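PDB 3IRV: cysteine hydrolase from Pseudomonas syringae pv. phaseolicola 1448A, which probably acts as a hydrolase of the isochorismatase family, although its natural substrate is not established. Local coordinates for residues 28-32 and 33-37; 55-58 and 59-63; 104-107 and 108-111; 129-132 and 133-137; 212-215 and 216-220. All blocks are in the same frame, centred on the assembly; numbering follows the deposited sequence. Where two conformers were deposited one is given.

Contact 1: residues 28-32 and 33-37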
loop_
_atom_site.group_PDB
_atom_site.type_symbol
_atom_site.label_atom_id
_atom_site.label_comp_id
_atom_site.label_asym_id
_atom_site.label_seq_id
_atom_site.Cartn_x
_atom_site.Cartn_y
_atom_site.Cartn_z
ATOM N N VAL A 28 2.503 13.918 6.437
ATOM C CA VAL A 28 3.288 13.239 5.408
ATOM C C VAL A 28 3.738 14.181 4.293
ATOM O O VAL A 28 2.894 14.691 3.526
ATOM C CB VAL A 28 2.483 12.075 4.799
ATOM C CG1 VAL A 28 3.349 11.304 3.777
ATOM C CG2 VAL A 28 1.919 11.157 5.923
ATOM N N ASP A 29 5.055 14.403 4.209
ATOM C CA ASP A 29 5.710 14.990 3.038
ATOM C C ASP A 29 5.121 16.348 2.609
ATOM O O ASP A 29 4.979 16.624 1.409
ATOM C CB ASP A 29 5.687 13.989 1.874
ATOM C CG ASP A 29 6.575 12.777 2.143
ATOM O OD1 ASP A 29 7.254 12.767 3.199
ATOM O OD2 ASP A 29 6.554 11.841 1.319
ATOM N N MET A 30 4.815 17.197 3.587
ATOM C CA MET A 30 4.391 18.571 3.254
ATOM C C MET A 30 5.607 19.471 2.971
ATOM O O MET A 30 5.839 20.497 3.626
ATOM C CB MET A 30 3.377 19.114 4.273
ATOM C CG MET A 30 2.013 18.376 4.199
ATOM S SD MET A 30 1.122 18.507 2.608
ATOM C CE MET A 30 0.468 20.227 2.831
ATOM N N GLN A 31 6.327 19.070 1.926
ATOM C CA GLN A 31 7.600 19.669 1.533
ATOM C C GLN A 31 7.381 20.581 0.341
ATOM O O GLN A 31 6.426 20.396 -0.455
ATOM C CB GLN A 31 8.587 18.560 1.148
ATOM C CG GLN A 31 8.986 17.651 2.318
ATOM C CD GLN A 31 9.625 16.384 1.849
ATOM O OE1 GLN A 31 8.930 15.377 1.659
ATOM N NE2 GLN A 31 10.946 16.416 1.606
ATOM N N LYS A 32 8.289 21.558 0.170
ATOM C CA LYS A 32 8.116 22.516 -0.945
ATOM C C LYS A 32 8.053 21.846 -2.328
ATOM O O LYS A 32 7.328 22.301 -3.219
ATOM C CB LYS A 32 9.243 23.555 -0.912
ATOM C CG LYS A 32 9.202 24.381 0.349
ATOM C CD LYS A 32 10.425 25.275 0.492
ATOM C CE LYS A 32 10.137 26.384 1.472
ATOM N NZ LYS A 32 11.372 27.008 2.035
ATOM N N VAL A 33 8.800 20.750 -2.507
ATOM C CA VAL A 33 8.834 20.026 -3.768
ATOM C C VAL A 33 7.433 19.491 -4.206
ATOM O O VAL A 33 7.158 19.377 -5.417
ATOM C CB VAL A 33 9.912 18.905 -3.700
ATOM C CG1 VAL A 33 9.523 17.862 -2.662
ATOM C CG2 VAL A 33 10.193 18.294 -5.073
ATOM N N PHE A 34 6.555 19.220 -3.225
ATOM C CA PHE A 34 5.161 18.801 -3.496
ATOM C C PHE A 34 4.145 19.938 -3.400
ATOM O O PHE A 34 3.092 19.862 -4.021
ATOM C CB PHE A 34 4.724 17.699 -2.529
ATOM C CG PHE A 34 5.625 16.500 -2.543
ATOM C CD1 PHE A 34 5.591 15.613 -3.611
ATOM C CD2 PHE A 34 6.489 16.240 -1.477
ATOM C CE1 PHE A 34 6.431 14.491 -3.621
ATOM C CE2 PHE A 34 7.328 15.148 -1.481
ATOM C CZ PHE A 34 7.315 14.268 -2.547
ATOM N N CYS A 35 4.462 20.978 -2.623
ATOM C CA CYS A 35 3.477 22.004 -2.291
ATOM C C CYS A 35 3.618 23.322 -3.063
ATOM O O CYS A 35 2.652 24.090 -3.157
ATOM C CB CYS A 35 3.503 22.298 -0.794
ATOM S SG CYS A 35 2.983 20.879 0.192
ATOM N N GLU A 36 4.813 23.626 -3.565
ATOM C CA GLU A 36 4.972 24.876 -4.338
ATOM C C GLU A 36 4.717 24.622 -5.808
ATOM O O GLU A 36 5.126 23.598 -6.339
ATOM C CB GLU A 36 6.387 25.419 -4.176
ATOM C CG GLU A 36 6.664 25.825 -2.767
ATOM C CD GLU A 36 7.993 26.538 -2.609
ATOM O OE1 GLU A 36 8.891 26.390 -3.479
ATOM O OE2 GLU A 36 8.133 27.240 -1.589
ATOM N N PRO A 37 4.026 25.558 -6.486
ATOM C CA PRO A 37 3.736 25.411 -7.918
ATOM C C PRO A 37 4.977 25.184 -8.783
ATOM O O PRO A 37 4.902 24.488 -9.796
ATOM C CB PRO A 37 3.051 26.741 -8.274
ATOM C CG PRO A 37 2.397 27.164 -6.987
ATOM C CD PRO A 37 3.404 26.769 -5.911
#

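Contact 2: residues 55-58 and 59-63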
loop_
_atom_site.group_PDB
_atom_site.type_symbol
_atom_site.label_atom_id
_atom_site.label_comp_id
_atom_site.label_asym_id
_atom_site.label_seq_id
_atom_site.Cartn_x
_atom_site.Cartn_y
_atom_site.Cartn_z
ATOM N N LYS A 55 -4.943 23.838 11.616
ATOM C CA LYS A 55 -5.896 23.689 12.723
ATOM C C LYS A 55 -5.617 22.420 13.529
ATOM O O LYS A 55 -5.632 22.439 14.760
ATOM C CB LYS A 55 -7.331 23.679 12.196
ATOM C CG LYS A 55 -7.774 24.984 11.558
ATOM C CD LYS A 55 -9.228 24.856 11.132
ATOM C CE LYS A 55 -9.861 26.209 10.832
ATOM N NZ LYS A 55 -9.484 26.684 9.477
ATOM N N LEU A 56 -5.355 21.328 12.816
ATOM C CA LEU A 56 -5.045 20.051 13.438
ATOM C C LEU A 56 -3.826 20.155 14.336
ATOM O O LEU A 56 -3.861 19.681 15.490
ATOM C CB LEU A 56 -4.805 18.971 12.376
ATOM C CG LEU A 56 -4.359 17.613 12.924
ATOM C CD1 LEU A 56 -5.438 16.976 13.825
ATOM C CD2 LEU A 56 -4.003 16.715 11.740
ATOM N N LEU A 57 -2.751 20.774 13.823
ATOM C CA LEU A 57 -1.501 20.842 14.590
ATOM C C LEU A 57 -1.656 21.738 15.828
ATOM O O LEU A 57 -1.178 21.399 16.902
ATOM C CB LEU A 57 -0.304 21.271 13.718
ATOM C CG LEU A 57 -0.072 20.356 12.500
ATOM C CD1 LEU A 57 1.218 20.710 11.764
ATOM C CD2 LEU A 57 -0.072 18.872 12.897
ATOM N N GLN A 58 -2.388 22.833 15.681
ATOM C CA GLN A 58 -2.663 23.709 16.813
ATOM C C GLN A 58 -3.425 22.940 17.903
ATOM O O GLN A 58 -3.067 23.028 19.077
ATOM C CB GLN A 58 -3.421 24.939 16.332
ATOM C CG GLN A 58 -3.854 25.898 17.416
ATOM C CD GLN A 58 -4.771 26.991 16.869
ATOM O OE1 GLN A 58 -5.739 26.717 16.139
ATOM N NE2 GLN A 58 -4.471 28.238 17.221
ATOM N N ALA A 59 -4.432 22.156 17.520
ATOM C CA ALA A 59 -5.173 21.365 18.526
ATOM C C ALA A 59 -4.334 20.263 19.155
ATOM O O ALA A 59 -4.387 20.048 20.368
ATOM C CB ALA A 59 -6.442 20.793 17.954
ATOM N N ALA A 60 -3.520 19.599 18.330
ATOM C CA ALA A 60 -2.691 18.500 18.790
ATOM C C ALA A 60 -1.684 19.002 19.830
ATOM O O ALA A 60 -1.576 18.432 20.921
ATOM C CB ALA A 60 -1.970 17.853 17.595
ATOM N N ARG A 61 -0.975 20.085 19.506
ATOM C CA ARG A 61 0.035 20.598 20.429
ATOM C C ARG A 61 -0.608 21.056 21.743
ATOM O O ARG A 61 -0.046 20.827 22.812
ATOM C CB ARG A 61 0.879 21.698 19.785
ATOM C CG ARG A 61 1.646 21.231 18.545
ATOM C CD ARG A 61 2.758 22.213 18.190
ATOM N NE ARG A 61 3.313 21.929 16.864
ATOM C CZ ARG A 61 2.912 22.523 15.746
ATOM N NH1 ARG A 61 1.976 23.475 15.793
ATOM N NH2 ARG A 61 3.449 22.169 14.577
ATOM N N ALA A 62 -1.807 21.636 21.654
ATOM C CA ALA A 62 -2.542 22.082 22.852
ATOM C C ALA A 62 -2.928 20.906 23.765
ATOM O O ALA A 62 -3.008 21.047 25.002
ATOM C CB ALA A 62 -3.778 22.878 22.447
ATOM N N ALA A 63 -3.164 19.740 23.165
ATOM C CA ALA A 63 -3.549 18.574 23.940
ATOM C C ALA A 63 -2.385 17.623 24.231
ATOM O O ALA A 63 -2.610 16.484 24.688
ATOM C CB ALA A 63 -4.664 17.837 23.222
#

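Contact 3: residues 104-107 and 108-111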
loop_
_atom_site.group_PDB
_atom_site.type_symbol
_atom_site.label_atom_id
_atom_site.label_comp_id
_atom_site.label_asym_id
_atom_site.label_seq_id
_atom_site.Cartn_x
_atom_site.Cartn_y
_atom_site.Cartn_z
ATOM N N VAL A 104 10.108 21.376 4.747
ATOM C CA VAL A 104 8.679 21.548 5.033
ATOM C C VAL A 104 8.244 22.997 4.768
ATOM O O VAL A 104 8.986 23.942 5.065
ATOM C CB VAL A 104 8.355 21.152 6.492
ATOM C CG1 VAL A 104 6.891 21.468 6.861
ATOM C CG2 VAL A 104 8.676 19.641 6.717
ATOM N N ILE A 105 7.064 23.163 4.178
ATOM C CA ILE A 105 6.552 24.498 3.906
ATOM C C ILE A 105 6.424 25.357 5.162
ATOM O O ILE A 105 6.072 24.875 6.250
ATOM C CB ILE A 105 5.200 24.465 3.149
ATOM C CG1 ILE A 105 4.127 23.701 3.937
ATOM C CG2 ILE A 105 5.381 23.826 1.790
ATOM C CD1 ILE A 105 2.725 23.823 3.250
ATOM N N GLU A 106 6.684 26.657 4.981
ATOM C CA GLU A 106 6.677 27.586 6.116
ATOM C C GLU A 106 5.305 27.652 6.799
ATOM O O GLU A 106 5.223 27.816 8.019
ATOM C CB GLU A 106 7.142 28.980 5.683
ATOM C CG GLU A 106 7.612 29.882 6.841
ATOM C CD GLU A 106 8.739 29.264 7.689
ATOM O OE1 GLU A 106 9.689 28.677 7.115
ATOM O OE2 GLU A 106 8.675 29.376 8.935
ATOM N N ALA A 107 4.234 27.481 6.023
ATOM C CA ALA A 107 2.883 27.497 6.589
ATOM C C ALA A 107 2.664 26.403 7.629
ATOM O O ALA A 107 1.751 26.524 8.477
ATOM C CB ALA A 107 1.831 27.401 5.479
ATOM N N LEU A 108 3.510 25.360 7.579
ATOM C CA LEU A 108 3.417 24.253 8.525
ATOM C C LEU A 108 4.733 24.049 9.274
ATOM O O LEU A 108 5.018 22.947 9.737
ATOM C CB LEU A 108 3.000 22.953 7.800
ATOM C CG LEU A 108 1.625 22.945 7.128
ATOM C CD1 LEU A 108 1.484 21.622 6.391
ATOM C CD2 LEU A 108 0.518 23.121 8.171
ATOM N N ALA A 109 5.524 25.119 9.416
ATOM C CA ALA A 109 6.880 25.009 9.969
ATOM C C ALA A 109 6.902 24.225 11.274
ATOM O O ALA A 109 6.168 24.554 12.200
ATOM C CB ALA A 109 7.474 26.392 10.192
ATOM N N PRO A 110 7.711 23.150 11.325
ATOM C CA PRO A 110 7.816 22.388 12.567
ATOM C C PRO A 110 8.256 23.258 13.734
ATOM O O PRO A 110 9.072 24.184 13.566
ATOM C CB PRO A 110 8.889 21.330 12.241
ATOM C CG PRO A 110 8.739 21.132 10.727
ATOM C CD PRO A 110 8.510 22.541 10.238
ATOM N N GLN A 111 7.682 22.967 14.890
ATOM C CA GLN A 111 8.018 23.662 16.125
ATOM C C GLN A 111 9.050 22.846 16.890
ATOM O O GLN A 111 9.270 21.663 16.576
ATOM C CB GLN A 111 6.755 23.914 16.950
ATOM C CG GLN A 111 5.723 24.790 16.222
ATOM C CD GLN A 111 6.267 26.161 15.841
ATOM O OE1 GLN A 111 6.504 27.005 16.704
ATOM N NE2 GLN A 111 6.474 26.385 14.545
#

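Contact 4: residues 129-132 and 133-137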
loop_
_atom_site.group_PDB
_atom_site.type_symbol
_atom_site.label_atom_id
_atom_site.label_comp_id
_atom_site.label_asym_id
_atom_site.label_seq_id
_atom_site.Cartn_x
_atom_site.Cartn_y
_atom_site.Cartn_z
ATOM N N ASP A 129 12.893 5.803 11.374
ATOM C CA ASP A 129 12.816 5.982 12.839
ATOM C C ASP A 129 11.393 5.919 13.423
ATOM O O ASP A 129 11.226 5.934 14.631
ATOM C CB ASP A 129 13.376 7.361 13.205
ATOM C CG ASP A 129 14.879 7.477 13.043
ATOM O OD1 ASP A 129 15.565 6.488 12.682
ATOM O OD2 ASP A 129 15.395 8.606 13.287
ATOM N N LEU A 130 10.356 5.901 12.568
ATOM C CA LEU A 130 8.999 6.187 13.050
ATOM C C LEU A 130 8.514 5.199 14.115
ATOM O O LEU A 130 7.962 5.619 15.127
ATOM C CB LEU A 130 8.015 6.217 11.872
ATOM C CG LEU A 130 6.576 6.569 12.232
ATOM C CD1 LEU A 130 6.501 7.926 12.935
ATOM C CD2 LEU A 130 5.695 6.544 10.972
ATOM N N ASP A 131 8.750 3.902 13.919
ATOM C CA ASP A 131 8.246 2.931 14.879
ATOM C C ASP A 131 8.883 3.119 16.257
ATOM O O ASP A 131 8.216 2.946 17.281
ATOM C CB ASP A 131 8.459 1.510 14.367
ATOM C CG ASP A 131 7.614 0.501 15.104
ATOM O OD1 ASP A 131 6.371 0.644 15.122
ATOM O OD2 ASP A 131 8.207 -0.429 15.685
ATOM N N THR A 132 10.163 3.496 16.274
ATOM C CA THR A 132 10.847 3.754 17.562
ATOM C C THR A 132 10.204 4.960 18.258
ATOM O O THR A 132 9.841 4.892 19.444
ATOM C CB THR A 132 12.343 3.996 17.344
ATOM O OG1 THR A 132 12.955 2.810 16.812
ATOM C CG2 THR A 132 13.045 4.435 18.654
ATOM N N VAL A 133 10.005 6.047 17.510
ATOM C CA VAL A 133 9.418 7.265 18.053
ATOM C C VAL A 133 8.008 6.977 18.651
ATOM O O VAL A 133 7.683 7.405 19.764
ATOM C CB VAL A 133 9.405 8.375 16.989
ATOM C CG1 VAL A 133 8.602 9.607 17.446
ATOM C CG2 VAL A 133 10.856 8.752 16.598
ATOM N N LEU A 134 7.204 6.210 17.920
ATOM C CA LEU A 134 5.834 5.940 18.357
ATOM C C LEU A 134 5.828 4.983 19.540
ATOM O O LEU A 134 5.175 5.233 20.558
ATOM C CB LEU A 134 5.035 5.335 17.196
ATOM C CG LEU A 134 4.800 6.264 16.001
ATOM C CD1 LEU A 134 4.110 5.488 14.875
ATOM C CD2 LEU A 134 3.915 7.454 16.448
ATOM N N ARG A 135 6.550 3.872 19.426
ATOM C CA ARG A 135 6.479 2.883 20.519
ATOM C C ARG A 135 7.160 3.365 21.791
ATOM O O ARG A 135 6.703 3.042 22.879
ATOM C CB ARG A 135 7.033 1.514 20.100
ATOM C CG ARG A 135 6.228 0.828 18.979
ATOM C CD ARG A 135 4.764 0.548 19.375
ATOM N NE ARG A 135 4.087 -0.271 18.361
ATOM C CZ ARG A 135 2.795 -0.565 18.337
ATOM N NH1 ARG A 135 1.970 -0.121 19.281
ATOM N NH2 ARG A 135 2.321 -1.323 17.339
ATOM N N ALA A 136 8.220 4.177 21.655
ATOM C CA ALA A 136 8.872 4.757 22.853
ATOM C C ALA A 136 7.874 5.572 23.697
ATOM O O ALA A 136 7.980 5.623 24.938
ATOM C CB ALA A 136 10.058 5.618 22.442
ATOM N N ARG A 137 6.905 6.206 23.032
ATOM C CA ARG A 137 5.885 7.019 23.718
ATOM C C ARG A 137 4.616 6.208 24.048
ATOM O O ARG A 137 3.642 6.754 24.564
ATOM C CB ARG A 137 5.522 8.231 22.845
ATOM C CG ARG A 137 4.752 9.338 23.577
ATOM C CD ARG A 137 4.203 10.344 22.593
ATOM N NE ARG A 137 3.468 11.461 23.184
ATOM C CZ ARG A 137 4.030 12.593 23.604
ATOM N NH1 ARG A 137 5.354 12.763 23.534
ATOM N NH2 ARG A 137 3.265 13.554 24.106
HETATM O O HOH W 1 5.206 -1.316 16.063
#

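Contact 5: residues 212-215 and 216-220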
loop_
_atom_site.group_PDB
_atom_site.type_symbol
_atom_site.label_atom_id
_atom_site.label_comp_id
_atom_site.label_asym_id
_atom_site.label_seq_id
_atom_site.Cartn_x
_atom_site.Cartn_y
_atom_site.Cartn_z
ATOM N N GLU A 212 -13.743 16.747 12.916
ATOM C CA GLU A 212 -14.199 15.752 13.895
ATOM C C GLU A 212 -13.062 15.194 14.721
ATOM O O GLU A 212 -13.224 14.986 15.927
ATOM C CB GLU A 212 -15.042 14.613 13.298
ATOM C CG GLU A 212 -15.127 13.314 14.182
ATOM C CD GLU A 212 -15.676 13.488 15.641
ATOM O OE1 GLU A 212 -16.226 14.553 16.042
ATOM O OE2 GLU A 212 -15.556 12.505 16.406
ATOM N N VAL A 213 -11.900 14.965 14.118
ATOM C CA VAL A 213 -10.785 14.494 14.936
ATOM C C VAL A 213 -10.299 15.530 15.973
ATOM O O VAL A 213 -9.947 15.171 17.099
ATOM C CB VAL A 213 -9.643 13.905 14.053
ATOM C CG1 VAL A 213 -8.550 14.905 13.773
ATOM C CG2 VAL A 213 -9.086 12.628 14.703
ATOM N N ILE A 214 -10.332 16.806 15.601
ATOM C CA ILE A 214 -10.005 17.900 16.524
ATOM C C ILE A 214 -10.981 17.905 17.707
ATOM O O ILE A 214 -10.562 18.001 18.863
ATOM C CB ILE A 214 -10.000 19.261 15.789
ATOM C CG1 ILE A 214 -8.769 19.351 14.864
ATOM C CG2 ILE A 214 -10.054 20.446 16.782
ATOM C CD1 ILE A 214 -8.748 20.577 13.956
ATOM N N ARG A 215 -12.270 17.749 17.423
ATOM C CA ARG A 215 -13.291 17.700 18.481
ATOM C C ARG A 215 -13.069 16.543 19.433
ATOM O O ARG A 215 -13.200 16.678 20.658
ATOM C CB ARG A 215 -14.674 17.590 17.857
ATOM C CG ARG A 215 -15.076 18.878 17.198
ATOM C CD ARG A 215 -16.549 18.943 16.925
ATOM N NE ARG A 215 -16.817 19.160 15.508
ATOM C CZ ARG A 215 -17.239 18.198 14.688
ATOM N NH1 ARG A 215 -17.464 16.954 15.158
ATOM N NH2 ARG A 215 -17.436 18.486 13.404
ATOM N N ARG A 216 -12.698 15.407 18.849
ATOM C CA ARG A 216 -12.448 14.189 19.590
ATOM C C ARG A 216 -11.211 14.333 20.475
ATOM O O ARG A 216 -11.185 13.839 21.609
ATOM C CB ARG A 216 -12.287 13.030 18.609
ATOM C CG ARG A 216 -12.834 11.735 19.114
ATOM C CD ARG A 216 -12.423 10.608 18.196
ATOM N NE ARG A 216 -13.282 10.511 17.023
ATOM C CZ ARG A 216 -13.026 9.744 15.968
ATOM N NH1 ARG A 216 -13.875 9.728 14.950
ATOM N NH2 ARG A 216 -11.920 9.004 15.926
ATOM N N ILE A 217 -10.193 15.035 19.960
ATOM C CA ILE A 217 -8.975 15.323 20.720
ATOM C C ILE A 217 -9.290 16.277 21.892
ATOM O O ILE A 217 -8.873 16.041 23.039
ATOM C CB ILE A 217 -7.877 15.952 19.811
ATOM C CG1 ILE A 217 -7.232 14.878 18.916
ATOM C CG2 ILE A 217 -6.801 16.663 20.632
ATOM C CD1 ILE A 217 -6.325 15.453 17.811
ATOM N N GLU A 218 -10.047 17.339 21.602
ATOM C CA GLU A 218 -10.423 18.334 22.625
ATOM C C GLU A 218 -11.281 17.745 23.753
ATOM O O GLU A 218 -11.133 18.125 24.917
ATOM C CB GLU A 218 -11.136 19.517 21.971
ATOM C CG GLU A 218 -10.220 20.375 21.119
ATOM C CD GLU A 218 -10.974 21.352 20.219
ATOM O OE1 GLU A 218 -12.198 21.188 20.019
ATOM O OE2 GLU A 218 -10.332 22.278 19.699
ATOM N N SER A 219 -12.161 16.816 23.403
ATOM C CA SER A 219 -13.082 16.208 24.368
ATOM C C SER A 219 -12.383 15.195 25.265
ATOM O O SER A 219 -12.748 15.025 26.426
ATOM C CB SER A 219 -14.238 15.536 23.638
ATOM O OG SER A 219 -14.980 16.503 22.915
ATOM N N ALA A 220 -11.378 14.520 24.719
ATOM C CA ALA A 220 -10.613 13.525 25.469
ATOM C C ALA A 220 -9.591 14.167 26.405
ATOM O O ALA A 220 -9.139 13.542 27.367
ATOM C CB ALA A 220 -9.922 12.584 24.518
HETATM O O HOH W 2 -16.537 10.460 14.408
#

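Contact 1: residues 28-32 and 33-37
The backbone oxygen of Gln-31, the N-cap residue of the short helix 32-35, takes two amide protons at once. Phe-34 N meets Gln-31 O at 3.0 Å from above the carbonyl plane, while Cys-35 N comes to the same oxygen within that plane, also at 3.0 Å. Glu-36 N turns instead to Lys-32 O, 2.9 Å away, in the straightest of these bonds (N-H...O 164°). The Gln-31 amide can both give and take, and it does both outside the turn: OE1 accepts from His-72 N, and NE2 donates to Val-102 O. That same OE1 lies in the plane of the Phe-34 ring at its edge, 3.5 Å from CE2, where the slightly positive ring hydrogens suit an oxygen. Phe-34 carries CG opposite its carbonyl carbon (chi1 -56°), which lays the ring beside Gln-31 and brings CE2 within 3.9 Å of Asp-29 CB. Lys-32 and Glu-36 run alongside each other, yet Lys-32 NZ stays 4.9 Å from Glu-36 OE2, so their attraction stops short of a salt bridge. Asp-29 OD2 has its ionic partner in Lys-119, and its side chain also touches Cys-152, an arrangement consistent with the Asp-Lys-Cys triad known in this family. Chemically, the bonded turn and the tied Gln-31 amide probably help to fix the backbone just beyond that aspartate.

Contact 2: residues 55-58 and 59-63
Leu-57 and Arg-61, four residues apart on helix 50-62, both hold CG opposite the carbonyl carbon (chi1 -57° and -61°), which brings their side chains off the same flank of the helix. Arg-61 then stays extended from CG to NE before its guanidinium turns back across the leucine. One face of that flat group rests on Leu-57 CB, which lies 3.8 Å from Arg-61 NH1, and Leu-57 CD1 comes within 3.9 Å of Arg-61 NH2. Such a face has little to offer a hydrogen bond, so an alkyl neighbour suits it, while the N-H groups round the rim remain available: Arg-61 NH2 forms a salt bridge with Asp-114. The long stem of the arginine contributes too, its CG sitting 3.3 Å from Leu-57 O. Beneath these side chains runs the regular helical bonding, with Arg-61 N donating to Leu-57 O over 2.9 Å almost straight (172°), and Ala-59, Ala-60 and Ala-62 bonded in the same way to Lys-55, Leu-56 and Gln-58.

Alanine is well suited to the crowded flanks, because it lets neighbouring elements come close. Ala-60 CB, 3.4 Å from Leu-56 O, is buried against Val-25 and Val-67, whereas Ala-59 touches Ile-214 of helix 210-220. Gln-58, polar and exposed, belongs on the outer side. This is the pattern of an amphipathic helix in a beta-alpha-beta crossover, here joining the adjacent parallel strands 23-28 and 66-72 of a Rossmann-like alpha/beta fold.

Contact 3: residues 104-107 and 108-111
Ile-105 and Leu-108 lie side by side and point the same way, their CD1 methyls 4.0 Å apart. Ile-105 gets there by placing CG1 between its backbone N and carbonyl carbon (chi1 59°), a torsion that sends the longer branch along the leucine. Two branched aliphatic chains suit this place because both are buried: Ile-105 packs on Lys-32 and Cys-35, Leu-108 on Ile-53 and Gln-54 of helix 50-62. Val-104 and Pro-110 are set differently. Across the turn, Val-104 CG1 comes to 3.9 Å from Pro-110 CD, a methyl against the ring carbon next to the nitrogen, and both residues also touch Tyr-69. The same valine methyl lies 3.7 Å from Leu-108 O, a carbonyl that has a weak hydrogen bond with the Tyr-69 hydroxyl. On the exposed side, Glu-106 bends its chain so that OE2 comes to 3.5 Å from Ala-109 CB, a polar end over a small methyl.

Backbone bonds three residues apart bring these side chains together. Leu-108 N donates to Ile-105 O at 2.9 Å and Ala-109 N to Glu-106 O at 3.1 Å. Further on, in one of its two conformers Gln-111 curls back, and NE2 donates to Ala-109 O at 3.0 Å. Proline, with no N-H to spend, suits the outgoing chain. Overlapping turns of this kind make up a short 3-10 segment, here within the loop that leads to strand 115-119 and docked beside the helical layer of the alpha/beta fold.

Contact 4: residues 129-132 and 133-137
Apolar packing comes from Leu-130 and Leu-134, one turn apart on helix 130-136. Their side chains cross at a slant, with Leu-130 CG 3.8 Å from Leu-134 CD1, and Leu-130 CD1 also 3.9 Å from Leu-134 CG. Branched and wholly apolar, both are buried: they touch Ile-68 and Phe-125, and Leu-134 reaches Ala-24 as well.

The backbone bonds are those of an alpha helix. Val-133 N donates to Asp-129 O (3.1 Å) and Leu-134 N to Leu-130 O (3.0 Å), while Arg-135 and Ala-136 bond back to Asp-131 and Thr-132.

Electrostatic contact is looser. Asp-131 OD1 and Arg-135 NE are 4.1 Å apart, beyond a salt bridge, with the carboxylate and guanidinium planes at right angles (90°). Arg-135 has CG opposite its carbonyl carbon (chi1 -64°), which leaves CG 3.9 Å from Asp-131 OD1; the bend at chi2 then sets the direction of the chain beyond it. A water at the guanidinium edge accepts from Arg-135 NE at 2.8 Å; its link onward to Asp-131 is doubtful, being very short in a residue with two conformers. Both side chains meet Tyr-165, Asp-131 OD1 by a hydrogen bond to the hydroxyl and Arg-135 by a cation-pi contact.

The chemistry therefore divides the helix: leucines fasten it to the sheet, while the charged pair probably adds a modest attraction, with Tyr-165 as a common neighbour.

Contact 5: residues 212-215 and 216-220
Glu-212, in one of its two conformers, spreads its carboxylate between two arginines, OE1 meeting Arg-215 NH1 at 2.8 Å and OE2 meeting Arg-216 NE at 3.1 Å. The second salt bridge is uncommon in direction: it reaches OE2 on the anti side, 30° out of the carboxylate plane, although on the arginine's part OE2 lies near the guanidinium plane, at its edge. The glutamate bends at chi2 (57°), which turns the carboxylate back toward the following turn, and the two side chains cross at about a right angle. A water closes the group, donating to Glu-212 OE2 and accepting from Arg-216 NH1 at 2.8 Å. Arg-216 NH1 has a further acidic partner in Glu-206. Since Arg-216 also has two conformers, this network is probably not rigid.

At the far end, Arg-215 O is gripped twice by one residue. Ser-219 N and Ser-219 OG each lie 2.9 Å from that oxygen, approaching from opposite faces of its plane; a short hydroxyl side chain in an exposed place suits such a bond back into the helix. Glu-218 lies alongside Ile-214, with OE2 3.5 Å from the isoleucine CG2.

The other flank is apolar, as Val-213 and Ile-217 are buried against Ile-143 and Ile-214 packs on Ala-59. A charged flank and a flank of branched aliphatics make this an amphipathic helix, the last of the alpha/beta fold, laid over the sheet beside helix 50-62.

How the contacts relate
All five contacts are local and follow in series along the chain, with none enclosing or crossing another. Contact 1 turns the chain from strand 23-28 into helix 32-35. Contact 2 lies on the helix returning it to strand 66-72, and contact 3 shapes the loop before strand 115-119. Contact 4 occupies the helix before strand 141-147; contact 5 lies on the terminal helix. Three pairs touch. Met-30 O probably accepts a hydrogen bond from Ile-105 N, tying contact 1 to contact 3. Arg-61 packs on Gln-111, joining contact 2 to contact 3. Contacts 2 and 5, centres about 10 Å apart, pack helix 50-62 against helix 210-220, with Leu-56 on Val-213.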